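Local coordinates for mandelate racemase/muconate lactonizing enzyme-like protein (Roseovarius sp. TM1035, PDB 3RCY) that is an enolase-superfamily enzyme of the mandelate racemase/muconate lactonizing type that binds magnesium and probably abstracts a proton next to a substrate carboxylate, at residues I9-P14 with Y23-K28. Residues are numbered along the deposited sequence; the frame is centred on the assembly and turned at random.
Sequences IIVTAP and YWILVK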
loop_
_atom_site.group_PDB
_atom_site.type_symbol
_atom_site.label_atom_id
_atom_site.label_comp_id
_atom_site.label_asym_id
_atom_site.label_seq_id
_atom_site.Cartn_x
_atom_site.Cartn_y
_atom_site.Cartn_z
ATOM N N ILE A 9 24.585 -41.974 -13.788
ATOM C CA ILE A 9 24.350 -40.721 -14.496
ATOM C C ILE A 9 24.779 -40.901 -15.946
ATOM O O ILE A 9 25.886 -41.379 -16.220
ATOM C CB ILE A 9 25.135 -39.538 -13.870
ATOM C CG1 ILE A 9 24.809 -39.393 -12.369
ATOM C CG2 ILE A 9 24.841 -38.235 -14.647
ATOM C CD1 ILE A 9 25.839 -38.528 -11.579
ATOM N N ILE A 10 23.902 -40.521 -16.868
ATOM C CA ILE A 10 24.219 -40.584 -18.287
ATOM C C ILE A 10 23.983 -39.222 -18.916
ATOM O O ILE A 10 22.865 -38.704 -18.897
ATOM C CB ILE A 10 23.373 -41.655 -19.027
ATOM C CG1 ILE A 10 23.661 -43.056 -18.473
ATOM C CG2 ILE A 10 23.658 -41.615 -20.535
ATOM C CD1 ILE A 10 22.550 -44.058 -18.776
ATOM N N VAL A 11 25.048 -38.638 -19.450
ATOM C CA VAL A 11 24.931 -37.398 -20.202
ATOM C C VAL A 11 24.879 -37.740 -21.685
ATOM O O VAL A 11 25.790 -38.378 -22.212
ATOM C CB VAL A 11 26.091 -36.432 -19.895
ATOM C CG1 VAL A 11 25.951 -35.141 -20.706
ATOM C CG2 VAL A 11 26.131 -36.129 -18.393
ATOM N N THR A 12 23.800 -37.325 -22.341
ATOM C CA THR A 12 23.568 -37.687 -23.729
ATOM C C THR A 12 23.332 -36.464 -24.606
ATOM O O THR A 12 22.640 -35.516 -24.205
ATOM C CB THR A 12 22.439 -38.766 -23.867
ATOM O OG1 THR A 12 22.342 -39.193 -25.226
ATOM C CG2 THR A 12 21.080 -38.252 -23.382
ATOM N N ALA A 13 23.915 -36.499 -25.803
ATOM C CA ALA A 13 23.842 -35.393 -26.761
ATOM C C ALA A 13 22.848 -35.677 -27.893
ATOM O O ALA A 13 23.032 -36.621 -28.663
ATOM C CB ALA A 13 25.225 -35.108 -27.340
ATOM N N PRO A 14 21.793 -34.856 -28.005
ATOM C CA PRO A 14 20.867 -35.003 -29.131
ATOM C C PRO A 14 21.606 -34.728 -30.440
ATOM O O PRO A 14 22.389 -33.775 -30.506
ATOM C CB PRO A 14 19.829 -33.899 -28.892
ATOM C CG PRO A 14 19.961 -33.535 -27.444
ATOM C CD PRO A 14 21.403 -33.758 -27.102
ATOM N N TYR A 23 23.021 -31.069 -24.481
ATOM C CA TYR A 23 23.061 -32.358 -23.785
ATOM C C TYR A 23 21.944 -32.438 -22.755
ATOM O O TYR A 23 21.454 -31.405 -22.272
ATOM C CB TYR A 23 24.429 -32.597 -23.102
ATOM C CG TYR A 23 24.804 -31.475 -22.159
ATOM C CD1 TYR A 23 24.269 -31.420 -20.869
ATOM C CD2 TYR A 23 25.665 -30.445 -22.569
ATOM C CE1 TYR A 23 24.571 -30.381 -20.014
ATOM C CE2 TYR A 23 25.984 -29.398 -21.707
ATOM C CZ TYR A 23 25.428 -29.370 -20.432
ATOM O OH TYR A 23 25.717 -28.337 -19.559
ATOM N N TRP A 24 21.559 -33.667 -22.422
ATOM C CA TRP A 24 20.576 -33.929 -21.375
ATOM C C TRP A 24 21.228 -34.763 -20.284
ATOM O O TRP A 24 22.015 -35.663 -20.571
ATOM C CB TRP A 24 19.358 -34.670 -21.938
ATOM C CG TRP A 24 18.670 -33.952 -23.065
ATOM C CD1 TRP A 24 18.586 -32.599 -23.252
ATOM C CD2 TRP A 24 17.957 -34.550 -24.151
ATOM N NE1 TRP A 24 17.871 -32.321 -24.393
ATOM C CE2 TRP A 24 17.472 -33.499 -24.964
ATOM C CE3 TRP A 24 17.676 -35.872 -24.514
ATOM C CZ2 TRP A 24 16.725 -33.730 -26.123
ATOM C CZ3 TRP A 24 16.924 -36.102 -25.666
ATOM C CH2 TRP A 24 16.465 -35.036 -26.459
ATOM N N ILE A 25 20.906 -34.449 -19.035
ATOM C CA ILE A 25 21.496 -35.146 -17.896
ATOM C C ILE A 25 20.463 -36.106 -17.330
ATOM O O ILE A 25 19.529 -35.695 -16.640
ATOM C CB ILE A 25 21.999 -34.171 -16.796
ATOM C CG1 ILE A 25 23.043 -33.202 -17.374
ATOM C CG2 ILE A 25 22.597 -34.959 -15.620
ATOM C CD1 ILE A 25 23.318 -31.973 -16.488
ATOM N N LEU A 26 20.636 -37.385 -17.642
ATOM C CA LEU A 26 19.728 -38.423 -17.170
ATOM C C LEU A 26 20.289 -39.079 -15.918
ATOM O O LEU A 26 21.503 -39.287 -15.807
ATOM C CB LEU A 26 19.506 -39.480 -18.262
ATOM C CG LEU A 26 19.139 -38.975 -19.668
ATOM C CD1 LEU A 26 19.013 -40.153 -20.620
ATOM C CD2 LEU A 26 17.850 -38.141 -19.657
ATOM N N VAL A 27 19.406 -39.389 -14.972
ATOM C CA VAL A 27 19.793 -40.157 -13.787
ATOM C C VAL A 27 18.959 -41.432 -13.700
ATOM O O VAL A 27 17.757 -41.424 -13.965
ATOM C CB VAL A 27 19.699 -39.325 -12.469
ATOM C CG1 VAL A 27 20.683 -38.166 -12.504
ATOM C CG2 VAL A 27 18.259 -38.810 -12.216
ATOM N N LYS A 28 19.610 -42.527 -13.341
ATOM C CA LYS A 28 18.938 -43.800 -13.191
ATOM C C LYS A 28 19.201 -44.268 -11.764
ATOM O O LYS A 28 20.354 -44.433 -11.358
ATOM C CB LYS A 28 19.488 -44.796 -14.222
ATOM C CG LYS A 28 18.979 -46.236 -14.113
ATOM C CD LYS A 28 19.984 -47.168 -14.819
ATOM C CE LYS A 28 19.581 -48.624 -14.794
ATOM N NZ LYS A 28 20.519 -49.406 -15.669
#
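Pro14 lays its CG over one face of the Trp24 indole, 3.7 Å from the centroid of the six-membered ring and displaced toward the rim, a CH-pi contact just past the end of strand 9-12. NE1 bonds to Gly20 O in the connecting loop, and the rings of Phe342 and His343 also meet the indole. Shortened to an alanine, this tryptophan is likely to leave the proline ring without its aromatic platform and Gly20 O without this donor.

Along the strands, Ile10 with Leu26 and Thr12 with Trp24 form two antiparallel hydrogen-bonded pairs, each closed by two backbone N-H to O bonds; Thr12 N to Trp24 O measures 3.0 Å and is nearly straight at 168°. With chi1 at -174°, Thr12 turns OG1 to Asn378 O, its strongest polar partner, and leaves CG2 between the backbone N and the carbonyl carbon, 3.9 Å from Leu26 CD1. The other face of the hairpin carries Ile9, Val11, Ile25 and Val27. There Val11 CG1 comes alongside Tyr23 CB at 3.8 Å, and Ile9 CG2 meets Ile25 CG2 at 4.1 Å. Strand 36-41 continues the sheet beyond 24-31, giving the three-stranded antiparallel meander, packed through these isoleucines on helix 48-63, that is characteristic of the N-terminal capping domain of the enolase superfamily.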